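Local coordinates for protein oxalate--CoA ligase (Arabidopsis thaliana, PDB 5IE2) that is an AMP-binding enzyme of the ANL superfamily, built from a large AMP-binding domain and a smaller C-terminal domain, with adenosine-5'-triphosphate bound in its nucleotide pocket, at residues A196-T201 / L309-M314; K281-R286 / N324-E329; R286-S291 / A317-S322; G338-Q343 / G396-D401. One frame throughout, in Å; residues are numbered along the deposited sequence.

From the N terminus, the end of helix 184-198 opens contact 1, closed by strand 308-314. Before that, strand 284-287 has opened contacts 2 and 3, which share Arg-286. Contact 3, closed by strand 319-323, lies within contact 2, closed by the loop 324-329; contact 1 crosses both. Contact 4 follows in series, from strand 339-340 to strand 394-398. All four reach one mixed five-stranded sheet: contact 1 ties a helix end to it, contact 2 a loop, contact 3 spans from strand 284-287 to 319-323 across strand 308-314, near ATP, and contact 4 links its edge to the neighbouring antiparallel sheet. Tyr-198 OH and Arg-286 NE, probably hydrogen-bonded at 2.7 Å, join contacts 1, 2 and 3.

Contact 1 of 4, residues A196-T201 / L309-M314; sequences AVYKLT and LEAYAM. With ATP (adenosine-5'-triphosphate), chain C.
Ahead of Tyr-198, which alone meets Leu-309 and Ala-311 across this contact, Val-197 lays its CG1 3.5 Å above the centre of the tyrosine ring and covers that face. Tyr-198 itself has CG anti to its carbonyl carbon (chi1 -56°), which directs the ring toward strand 308-314. Leu-309 CD1 lies at the ring edge, near its plane, 4.1 Å from Tyr-198 CD1, the two side chains sliding past each other in opposite senses. Farther out, Tyr-198 OH rests 3.6 Å from Ala-311 CB, and this hydroxyl is bonded to Arg-286 NE and Ser-323 OG. At Lys-199 the chain leaves the helix in a Schellman motif, with phi positive at 45°; its NZ forms salt bridges with Glu-328 and Glu-329. The other side of strand 308-314 serves the nucleotide. ATP N6 donates to Ala-311 O at 2.9 Å and to Glu-310 OE2 at 3.1 Å, the latter oxygen also receiving Leu-292 N. Two acceptors on one exocyclic amine imply that the strand reads the adenine N6 directly, while Ala-311 offers its methyl to the tyrosine and its carbonyl to ATP.

Contact 2 of 4, residues K281-R286 / N324-E329; sequences KLRFIR and NPLPEE
The van der Waals packing rests on Leu-326, whose two methyls meet Arg-283 and Phe-284. Its apolar pair is Leu-326 CD2 with Phe-284 CD2, 4.1 Å apart, the methyl approaching the ring obliquely; Leu-326 CD1 makes a van der Waals contact at the edge of the Arg-283 guanidinium, 3.8 Å from NH1. The flat groups are set edge to face: Phe-284 CE2 stands 3.6 Å above the guanidinium plane, off toward its rim, and Arg-283 CZ in turn lies in the plane of the phenyl ring at its edge. The phenyl ring also stacks with Tyr-198.

The polar part is indirect. A water in the guanidinium plane accepts from Arg-283 NH1 at 2.9 Å and donates weakly to Glu-328 OE1 at 3.4 Å, bridging opposite charges whose atoms NH1 and OE1 are 5.4 Å apart. Arg-283 NH2 has stronger partners elsewhere, a salt bridge with Asp-204 and a hydrogen bond to Tyr-198 O, while Glu-328 OE2 pairs with Lys-199.

The backbone part lies within 324-329: Glu-329 N bonds to Leu-326 O at 2.8 Å, and the helical torsions of Pro-327 and Glu-328 define a type I beta turn. Residues 283-284, leading into strand 284-287, thus meet the loop that leaves strand 319-323, across strand 308-314, which lies between those two strands in the mixed sheet of the AMP-binding domain.

Contact 3 of 4, residues R286-S291 / A317-S322; sequences RSCSAS and ATHLMS. With ATP (adenosine-5'-triphosphate), chain C; ACY (acetic acid), chain E.
Arginine donates to histidine here: Arg-286 NH1 reaches His-319 NE2 at 3.1 Å, with an N-H...N angle of 143°. The donor lies in the imidazole plane and the acceptor close to the guanidinium plane, although the two planes stand 66° apart. Arg-286 NH2 is also near, 3.0 Å from NE2, and 3.8 Å from Leu-320 CD1 at the guanidinium edge. An arginine chain extended from CG to NE carries the group across from strand 284-287, its NE hydrogen-bonded to Tyr-198 OH and its NH1 to both Thr-258 OG1 and His-319 NE2.

Cys-288 flanks both groups. Its CB lies 3.7 Å above the guanidinium plane, while SG approaches the imidazole obliquely, 3.7 Å from His-319 CE1. At another point of the ring edge, His-319 ND1 donates to acetic acid OXT at 2.7 Å and 156°, the ligand probably a crystallisation component. Ser-289 OG also reaches the acetic acid, at a doubtfully short distance, and is hydrogen-bonded to His-216 ND1; the His-216 ring stacks on that of His-319.

Both imidazole nitrogens are engaged, NE2 as acceptor and ND1 as donor, which fixes the rotation of the ring and presents an N-H to the bound acetic acid beside the ATP pocket.

Contact 4 of 4, residues G338-Q343 / G396-D401; sequences GKPVGQ and GYFDTD
Phe-398 touches Pro-340 through ring carbon CE1, 4.2 Å from the proline CD, the two side chains coming from opposite directions and the proline meeting the phenyl ring obliquely. With CG anti to the carbonyl carbon (chi1 -77°), the phenyl group reaches over from strand 394-398 toward strand 339-340, and Met-345 touches both residues. This is where two sheets abut: Pro-340 belongs to an outermost strand of the mixed sheet that carries the nucleotide site, Phe-398 to the antiparallel sheet that follows it in the chain. The 115 Å² buried between the segments, with no buried residue among those touching, marks it as surface packing.

After Phe-398 the strand gives way to a turn. Asp-399 OD1 accepts a weak bond from Asp-401 N, at 2.9 Å and 129°, the ring closure of an Asx turn, and receives Tyr-403 N as well. Its other oxygen, OD2, pairs with Lys-333 and His-405. Asp-401 then offers its backbone: its O lies 4.0 Å from Lys-339 CD, a van der Waals approach to the aliphatic part of the lysine, whose chain bends at CG-CD and again at CD-CE. The Asp-401 carboxylate leads away from Lys-339 and forms its salt bridge with Lys-333.

Contact 1 of 4, residues A196-T201 / L309-M314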
# COMPACT_ATOMS: atom_id res chain seq x y z
N ALA A 196 0.33 -13.58 10.02
CA ALA A 196 0.83 -13.96 11.32
C ALA A 196 0.70 -12.82 12.31
O ALA A 196 0.19 -13.05 13.45
CB ALA A 196 2.34 -14.47 11.23
N VAL A 197 1.17 -11.63 11.96
CA VAL A 197 1.19 -10.57 12.97
C VAL A 197 -0.24 -10.09 13.33
O VAL A 197 -0.46 -9.68 14.46
CB VAL A 197 2.08 -9.36 12.53
CG1 VAL A 197 1.48 -8.66 11.34
CG2 VAL A 197 2.36 -8.39 13.73
N TYR A 198 -1.21 -10.19 12.42
CA TYR A 198 -2.58 -9.79 12.78
C TYR A 198 -3.45 -10.99 13.15
O TYR A 198 -4.63 -10.81 13.40
CB TYR A 198 -3.23 -8.96 11.63
CG TYR A 198 -2.35 -7.75 11.32
CD1 TYR A 198 -2.04 -6.83 12.32
CD2 TYR A 198 -1.79 -7.59 10.07
CE1 TYR A 198 -1.19 -5.76 12.05
CE2 TYR A 198 -0.95 -6.54 9.80
CZ TYR A 198 -0.66 -5.64 10.79
OH TYR A 198 0.22 -4.64 10.48
N LYS A 199 -2.86 -12.19 13.18
CA LYS A 199 -3.61 -13.45 13.39
C LYS A 199 -4.87 -13.47 12.56
O LYS A 199 -5.96 -13.70 13.07
CB LYS A 199 -3.96 -13.63 14.87
CG LYS A 199 -2.72 -13.73 15.72
CD LYS A 199 -3.10 -14.03 17.21
CE LYS A 199 -1.85 -14.01 18.06
NZ LYS A 199 -2.30 -14.29 19.47
N LEU A 200 -4.74 -13.23 11.25
CA LEU A 200 -5.89 -13.33 10.35
C LEU A 200 -6.33 -14.78 10.29
O LEU A 200 -5.46 -15.68 10.19
CB LEU A 200 -5.54 -12.84 8.92
CG LEU A 200 -5.14 -11.34 8.85
CD1 LEU A 200 -4.81 -11.02 7.36
CD2 LEU A 200 -6.25 -10.40 9.36
N THR A 201 -7.63 -15.01 10.35
CA THR A 201 -8.16 -16.37 10.19
C THR A 201 -9.37 -16.34 9.28
O THR A 201 -9.77 -15.28 8.79
CB THR A 201 -8.58 -17.01 11.52
OG1 THR A 201 -9.77 -16.36 12.00
CG2 THR A 201 -7.46 -16.90 12.56
N LEU A 309 -3.26 -0.10 14.94
CA LEU A 309 -1.91 -0.68 14.82
C LEU A 309 -1.23 -0.12 13.58
O LEU A 309 -1.69 -0.34 12.44
CB LEU A 309 -2.01 -2.21 14.71
CG LEU A 309 -2.93 -2.86 15.76
CD1 LEU A 309 -2.98 -4.40 15.52
CD2 LEU A 309 -2.40 -2.54 17.21
N GLU A 310 -0.14 0.60 13.81
CA GLU A 310 0.63 1.16 12.71
C GLU A 310 1.72 0.21 12.23
O GLU A 310 2.40 -0.45 13.04
CB GLU A 310 1.27 2.48 13.16
CG GLU A 310 1.83 3.25 11.96
CD GLU A 310 2.46 4.59 12.30
OE1 GLU A 310 2.64 4.92 13.50
OE2 GLU A 310 2.79 5.32 11.33
N ALA A 311 1.85 0.12 10.92
CA ALA A 311 2.87 -0.73 10.30
C ALA A 311 3.75 0.14 9.39
O ALA A 311 3.34 1.24 9.00
CB ALA A 311 2.23 -1.84 9.47
N TYR A 312 4.90 -0.40 9.00
CA TYR A 312 5.87 0.23 8.10
C TYR A 312 6.12 -0.73 6.93
O TYR A 312 6.29 -1.93 7.14
CB TYR A 312 7.15 0.53 8.89
CG TYR A 312 8.44 0.80 8.12
CD1 TYR A 312 8.51 1.83 7.17
CD2 TYR A 312 9.61 0.14 8.46
CE1 TYR A 312 9.75 2.15 6.51
CE2 TYR A 312 10.82 0.45 7.85
CZ TYR A 312 10.88 1.42 6.87
OH TYR A 312 12.09 1.68 6.26
N ALA A 313 6.05 -0.21 5.71
CA ALA A 313 6.05 -1.07 4.52
C ALA A 313 6.60 -0.36 3.30
O ALA A 313 6.64 0.84 3.29
CB ALA A 313 4.63 -1.57 4.21
N MET A 314 7.04 -1.11 2.29
CA MET A 314 7.49 -0.47 1.05
C MET A 314 7.41 -1.46 -0.08
O MET A 314 7.37 -2.68 0.12
CB MET A 314 8.93 0.09 1.23
CG MET A 314 10.03 -0.99 1.33
SD MET A 314 11.59 -0.21 1.85
CE MET A 314 11.86 1.12 0.67
PG ATP C . 9.89 6.24 -4.17
O1G ATP C . 10.67 7.40 -3.55
O2G ATP C . 9.72 6.37 -5.64
O3G ATP C . 10.48 4.89 -3.78
PB ATP C . 7.95 5.76 -2.08
O1B ATP C . 6.81 6.59 -1.53
O2B ATP C . 9.21 5.57 -1.31
O3B ATP C . 8.36 6.27 -3.59
PA ATP C . 6.46 3.28 -1.51
O1A ATP C . 7.18 1.94 -1.61
O2A ATP C . 5.05 3.40 -1.93
O3A ATP C . 7.29 4.31 -2.43
O5' ATP C . 6.69 3.85 -0.03
C5' ATP C . 7.54 3.23 0.97
C4' ATP C . 8.02 4.37 1.89
O4' ATP C . 6.90 4.86 2.65
C3' ATP C . 8.94 3.88 2.97
O3' ATP C . 10.26 3.78 2.46
C2' ATP C . 8.81 4.96 4.03
O2' ATP C . 9.53 6.12 3.60
C1' ATP C . 7.36 5.31 3.91
N9 ATP C . 6.52 4.65 4.94
C8 ATP C . 5.84 3.50 4.86
N7 ATP C . 5.18 3.28 6.04
C5 ATP C . 5.46 4.35 6.86
C6 ATP C . 5.07 4.76 8.22
N6 ATP C . 4.19 3.99 8.95
N1 ATP C . 5.57 5.94 8.67
C2 ATP C . 6.40 6.71 7.93
N3 ATP C . 6.80 6.40 6.67
C4 ATP C . 6.34 5.24 6.12

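Contact 2 of 4, residues K281-R286 / N324-E329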
# COMPACT_ATOMS: atom_id res chain seq x y z
N LYS A 281 -17.95 -3.77 15.95
CA LYS A 281 -16.80 -3.95 16.83
C LYS A 281 -15.66 -4.60 16.06
O LYS A 281 -15.72 -5.78 15.81
CB LYS A 281 -17.12 -4.85 18.04
CG LYS A 281 -16.89 -4.22 19.41
CD LYS A 281 -17.93 -4.74 20.48
CE LYS A 281 -17.34 -4.81 21.91
NZ LYS A 281 -18.35 -5.12 22.99
N LEU A 282 -14.63 -3.85 15.72
CA LEU A 282 -13.52 -4.43 14.93
C LEU A 282 -12.44 -4.99 15.86
O LEU A 282 -12.26 -4.50 16.98
CB LEU A 282 -12.91 -3.34 14.04
CG LEU A 282 -13.90 -2.67 13.13
CD1 LEU A 282 -13.20 -1.53 12.29
CD2 LEU A 282 -14.59 -3.70 12.19
N ARG A 283 -11.72 -6.01 15.40
CA ARG A 283 -10.57 -6.52 16.09
C ARG A 283 -9.44 -5.48 16.14
O ARG A 283 -8.77 -5.32 17.16
CB ARG A 283 -10.03 -7.80 15.40
CG ARG A 283 -10.84 -9.03 15.62
CD ARG A 283 -9.87 -10.28 15.70
NE ARG A 283 -9.27 -10.56 14.43
CZ ARG A 283 -7.96 -10.60 14.19
NH1 ARG A 283 -7.05 -10.35 15.14
NH2 ARG A 283 -7.58 -10.91 12.97
N PHE A 284 -9.24 -4.78 15.03
CA PHE A 284 -8.20 -3.74 14.96
C PHE A 284 -8.42 -2.90 13.72
O PHE A 284 -9.15 -3.26 12.79
CB PHE A 284 -6.76 -4.34 14.94
CG PHE A 284 -6.46 -5.15 13.70
CD1 PHE A 284 -5.83 -4.59 12.59
CD2 PHE A 284 -6.84 -6.48 13.63
CE1 PHE A 284 -5.56 -5.36 11.46
CE2 PHE A 284 -6.57 -7.25 12.52
CZ PHE A 284 -5.94 -6.70 11.43
N ILE A 285 -7.75 -1.75 13.71
CA ILE A 285 -7.73 -0.88 12.55
C ILE A 285 -6.25 -0.71 12.24
O ILE A 285 -5.48 -0.50 13.16
CB ILE A 285 -8.40 0.49 12.84
CG1 ILE A 285 -9.93 0.29 12.93
CG2 ILE A 285 -8.04 1.54 11.72
CD1 ILE A 285 -10.64 1.58 13.52
N ARG A 286 -5.87 -0.83 10.97
CA ARG A 286 -4.46 -0.74 10.63
C ARG A 286 -4.15 0.53 9.83
O ARG A 286 -4.98 0.99 9.02
CB ARG A 286 -4.07 -2.01 9.85
CG ARG A 286 -2.57 -2.05 9.43
CD ARG A 286 -2.36 -3.36 8.66
NE ARG A 286 -0.96 -3.53 8.26
CZ ARG A 286 -0.46 -3.30 7.04
NH1 ARG A 286 -1.21 -2.83 6.03
NH2 ARG A 286 0.84 -3.55 6.83
N ASN A 324 3.27 -2.75 14.76
CA ASN A 324 2.82 -2.92 16.12
C ASN A 324 2.01 -4.20 16.18
O ASN A 324 1.32 -4.56 15.21
CB ASN A 324 1.98 -1.71 16.57
CG ASN A 324 2.84 -0.49 16.84
OD1 ASN A 324 3.38 -0.33 17.93
ND2 ASN A 324 2.97 0.39 15.84
N PRO A 325 2.11 -4.92 17.29
CA PRO A 325 1.46 -6.22 17.48
C PRO A 325 0.02 -6.04 17.93
O PRO A 325 -0.37 -4.92 18.34
CB PRO A 325 2.30 -6.87 18.60
CG PRO A 325 2.64 -5.64 19.47
CD PRO A 325 2.91 -4.52 18.46
N LEU A 326 -0.75 -7.13 17.89
CA LEU A 326 -2.10 -7.18 18.53
C LEU A 326 -1.94 -6.96 20.02
O LEU A 326 -0.93 -7.33 20.59
CB LEU A 326 -2.78 -8.56 18.27
CG LEU A 326 -3.07 -8.93 16.82
CD1 LEU A 326 -3.56 -10.33 16.72
CD2 LEU A 326 -4.17 -8.01 16.30
N PRO A 327 -2.95 -6.35 20.68
CA PRO A 327 -2.89 -6.09 22.13
C PRO A 327 -2.61 -7.34 22.94
O PRO A 327 -1.92 -7.28 23.97
CB PRO A 327 -4.27 -5.52 22.43
CG PRO A 327 -4.67 -4.80 21.17
CD PRO A 327 -4.10 -5.69 20.03
N GLU A 328 -3.11 -8.49 22.49
CA GLU A 328 -2.89 -9.73 23.24
C GLU A 328 -1.43 -10.14 23.20
O GLU A 328 -1.00 -10.92 24.03
CB GLU A 328 -3.78 -10.86 22.71
CG GLU A 328 -3.35 -11.40 21.34
CD GLU A 328 -4.52 -11.93 20.50
OE1 GLU A 328 -5.48 -11.15 20.27
OE2 GLU A 328 -4.48 -13.09 20.05
N GLU A 329 -0.65 -9.60 22.26
CA GLU A 329 0.77 -9.94 22.15
C GLU A 329 1.69 -8.86 22.72
O GLU A 329 2.81 -9.17 23.10
CB GLU A 329 1.18 -10.23 20.69
CG GLU A 329 0.56 -11.51 20.10
CD GLU A 329 0.97 -12.79 20.86
OE1 GLU A 329 2.10 -12.87 21.40
OE2 GLU A 329 0.12 -13.72 20.95
O HOH W 1 -7.45 -9.64 17.95

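Contact 3 of 4, residues R286-S291 / A317-S322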
# COMPACT_ATOMS: atom_id res chain seq x y z
N ARG A 286 -5.87 -0.83 10.97
CA ARG A 286 -4.46 -0.74 10.63
C ARG A 286 -4.15 0.53 9.83
O ARG A 286 -4.98 0.99 9.02
CB ARG A 286 -4.07 -2.01 9.85
CG ARG A 286 -2.57 -2.05 9.43
CD ARG A 286 -2.36 -3.36 8.66
NE ARG A 286 -0.96 -3.53 8.26
CZ ARG A 286 -0.46 -3.30 7.04
NH1 ARG A 286 -1.21 -2.83 6.03
NH2 ARG A 286 0.84 -3.55 6.83
N SER A 287 -2.93 1.09 10.05
CA SER A 287 -2.47 2.22 9.26
C SER A 287 -1.07 1.92 8.74
O SER A 287 -0.32 1.29 9.43
CB SER A 287 -2.47 3.50 10.13
OG SER A 287 -2.06 4.66 9.38
N CYS A 288 -0.76 2.30 7.50
CA CYS A 288 0.58 2.04 6.94
C CYS A 288 0.84 3.05 5.84
O CYS A 288 -0.10 3.79 5.46
CB CYS A 288 0.66 0.56 6.43
SG CYS A 288 2.32 0.03 6.03
N SER A 289 2.09 3.11 5.36
CA SER A 289 2.54 3.80 4.11
C SER A 289 3.02 5.24 4.31
O SER A 289 3.76 5.74 3.47
CB SER A 289 1.48 3.84 2.98
OG SER A 289 0.98 2.52 2.69
N ALA A 290 2.57 5.89 5.39
CA ALA A 290 3.02 7.24 5.72
C ALA A 290 2.82 7.37 7.21
O ALA A 290 1.97 6.63 7.74
CB ALA A 290 2.19 8.32 4.96
N SER A 291 3.51 8.29 7.90
CA SER A 291 3.41 8.28 9.37
C SER A 291 2.03 8.62 9.84
O SER A 291 1.37 9.55 9.30
CB SER A 291 4.43 9.20 10.05
OG SER A 291 4.24 10.49 9.59
N ALA A 317 9.91 -4.37 -0.29
CA ALA A 317 9.76 -5.41 0.75
C ALA A 317 8.48 -6.22 0.51
O ALA A 317 8.03 -6.91 1.41
CB ALA A 317 9.70 -4.70 2.17
N THR A 318 7.86 -6.08 -0.67
CA THR A 318 6.52 -6.68 -0.92
C THR A 318 5.58 -6.23 0.25
O THR A 318 4.89 -7.04 0.88
CB THR A 318 6.60 -8.25 -1.07
OG1 THR A 318 7.65 -8.51 -1.99
CG2 THR A 318 5.30 -8.83 -1.70
N HIS A 319 5.60 -4.94 0.51
CA HIS A 319 4.80 -4.30 1.57
C HIS A 319 5.46 -4.51 2.97
O HIS A 319 6.50 -3.90 3.25
CB HIS A 319 3.31 -4.80 1.53
CG HIS A 319 2.38 -3.97 2.38
ND1 HIS A 319 2.31 -2.59 2.31
CD2 HIS A 319 1.50 -4.34 3.36
CE1 HIS A 319 1.44 -2.15 3.21
NE2 HIS A 319 0.93 -3.19 3.86
N LEU A 320 4.88 -5.32 3.84
CA LEU A 320 5.17 -5.26 5.28
C LEU A 320 6.67 -5.48 5.66
O LEU A 320 7.29 -6.50 5.25
CB LEU A 320 4.31 -6.32 5.99
CG LEU A 320 4.55 -6.42 7.52
CD1 LEU A 320 4.06 -5.17 8.18
CD2 LEU A 320 3.79 -7.67 8.03
N MET A 321 7.19 -4.56 6.45
CA MET A 321 8.48 -4.74 7.13
C MET A 321 8.28 -4.88 8.65
O MET A 321 8.73 -5.87 9.26
CB MET A 321 9.41 -3.56 6.82
CG MET A 321 9.88 -3.59 5.34
SD MET A 321 10.90 -2.14 4.96
CE MET A 321 9.62 -0.85 4.82
N SER A 322 7.59 -3.90 9.26
CA SER A 322 7.39 -3.98 10.71
C SER A 322 5.96 -3.60 11.07
O SER A 322 5.28 -2.87 10.33
CB SER A 322 8.39 -3.06 11.50
OG SER A 322 8.09 -1.66 11.31
PG ATP C . 9.89 6.24 -4.17
O1G ATP C . 10.67 7.40 -3.55
O2G ATP C . 9.72 6.37 -5.64
O3G ATP C . 10.48 4.89 -3.78
PB ATP C . 7.95 5.76 -2.08
O1B ATP C . 6.81 6.59 -1.53
O2B ATP C . 9.21 5.57 -1.31
O3B ATP C . 8.36 6.27 -3.59
PA ATP C . 6.46 3.28 -1.51
O1A ATP C . 7.18 1.94 -1.61
O2A ATP C . 5.05 3.40 -1.93
O3A ATP C . 7.29 4.31 -2.43
O5' ATP C . 6.69 3.85 -0.03
C5' ATP C . 7.54 3.23 0.97
C4' ATP C . 8.02 4.37 1.89
O4' ATP C . 6.90 4.86 2.65
C3' ATP C . 8.94 3.88 2.97
O3' ATP C . 10.26 3.78 2.46
C2' ATP C . 8.81 4.96 4.03
O2' ATP C . 9.53 6.12 3.60
C1' ATP C . 7.36 5.31 3.91
N9 ATP C . 6.52 4.65 4.94
C8 ATP C . 5.84 3.50 4.86
N7 ATP C . 5.18 3.28 6.04
C5 ATP C . 5.46 4.35 6.86
C6 ATP C . 5.07 4.76 8.22
N6 ATP C . 4.19 3.99 8.95
N1 ATP C . 5.57 5.94 8.67
C2 ATP C . 6.40 6.71 7.93
N3 ATP C . 6.80 6.40 6.67
C4 ATP C . 6.34 5.24 6.12
C ACY E . 3.44 0.46 1.53
O ACY E . 2.44 0.62 2.33
OXT ACY E . 3.91 -0.67 1.19
CH3 ACY E . 4.12 1.69 1.00

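Contact 4 of 4, residues G338-Q343 / G396-D401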
# COMPACT_ATOMS: atom_id res chain seq x y z
N GLY A 338 6.47 -0.31 15.34
CA GLY A 338 6.50 -1.64 15.92
C GLY A 338 7.73 -2.46 15.58
O GLY A 338 8.81 -1.93 15.35
N LYS A 339 7.55 -3.77 15.48
CA LYS A 339 8.70 -4.71 15.43
C LYS A 339 8.74 -5.41 14.10
O LYS A 339 7.72 -5.65 13.50
CB LYS A 339 8.58 -5.75 16.56
CG LYS A 339 8.59 -5.10 17.94
CD LYS A 339 8.72 -6.16 19.04
CE LYS A 339 7.47 -6.99 19.18
NZ LYS A 339 6.47 -6.24 19.98
N PRO A 340 9.95 -5.80 13.64
CA PRO A 340 10.11 -6.53 12.37
C PRO A 340 9.23 -7.78 12.33
O PRO A 340 9.15 -8.45 13.38
CB PRO A 340 11.59 -6.96 12.40
CG PRO A 340 12.24 -6.06 13.34
CD PRO A 340 11.22 -5.57 14.34
N VAL A 341 8.64 -8.12 11.19
CA VAL A 341 7.81 -9.33 11.12
C VAL A 341 8.40 -10.25 10.05
O VAL A 341 8.38 -9.91 8.88
CB VAL A 341 6.34 -9.00 10.77
CG1 VAL A 341 5.43 -10.31 10.67
CG2 VAL A 341 5.74 -8.03 11.79
N GLY A 342 8.94 -11.40 10.46
CA GLY A 342 9.37 -12.43 9.52
C GLY A 342 10.59 -12.08 8.67
O GLY A 342 10.79 -12.67 7.64
N GLN A 343 11.36 -11.08 9.10
CA GLN A 343 12.55 -10.65 8.39
C GLN A 343 13.48 -9.98 9.35
O GLN A 343 13.07 -9.58 10.44
CB GLN A 343 12.21 -9.71 7.25
CG GLN A 343 11.47 -8.42 7.75
CD GLN A 343 10.61 -7.81 6.64
OE1 GLN A 343 11.11 -7.03 5.83
NE2 GLN A 343 9.33 -8.18 6.59
N GLY A 396 15.80 5.78 11.04
CA GLY A 396 15.04 5.41 12.22
C GLY A 396 15.92 4.94 13.38
O GLY A 396 17.16 4.97 13.32
N TYR A 397 15.28 4.56 14.48
CA TYR A 397 16.03 3.92 15.57
C TYR A 397 15.10 2.93 16.27
O TYR A 397 13.88 3.05 16.18
CB TYR A 397 16.58 4.97 16.56
CG TYR A 397 15.49 5.78 17.24
CD1 TYR A 397 14.93 5.35 18.45
CD2 TYR A 397 15.00 6.94 16.65
CE1 TYR A 397 13.92 6.08 19.07
CE2 TYR A 397 13.97 7.67 17.25
CZ TYR A 397 13.44 7.23 18.47
OH TYR A 397 12.44 7.96 19.09
N PHE A 398 15.70 1.94 16.92
CA PHE A 398 15.00 1.01 17.79
C PHE A 398 15.08 1.52 19.21
O PHE A 398 16.16 1.91 19.67
CB PHE A 398 15.64 -0.38 17.74
CG PHE A 398 15.26 -1.15 16.49
CD1 PHE A 398 13.95 -1.54 16.27
CD2 PHE A 398 16.23 -1.49 15.56
CE1 PHE A 398 13.59 -2.24 15.14
CE2 PHE A 398 15.86 -2.18 14.39
CZ PHE A 398 14.53 -2.55 14.19
N ASP A 399 13.94 1.44 19.92
CA ASP A 399 13.97 1.70 21.34
C ASP A 399 14.40 0.40 22.04
O ASP A 399 14.67 -0.62 21.36
CB ASP A 399 12.62 2.26 21.85
CG ASP A 399 11.46 1.31 21.69
OD1 ASP A 399 11.65 0.07 21.71
OD2 ASP A 399 10.30 1.81 21.60
N THR A 400 14.46 0.39 23.37
CA THR A 400 15.00 -0.80 24.07
C THR A 400 14.01 -1.97 24.09
O THR A 400 14.41 -3.08 24.44
CB THR A 400 15.42 -0.43 25.51
OG1 THR A 400 14.34 0.24 26.13
CG2 THR A 400 16.60 0.53 25.49
N ASP A 401 12.75 -1.76 23.70
CA ASP A 401 11.78 -2.87 23.49
C ASP A 401 11.87 -3.45 22.08
O ASP A 401 11.13 -4.38 21.76
CB ASP A 401 10.33 -2.42 23.74
CG ASP A 401 10.10 -2.00 25.19
OD1 ASP A 401 10.64 -2.65 26.12
OD2 ASP A 401 9.42 -0.97 25.40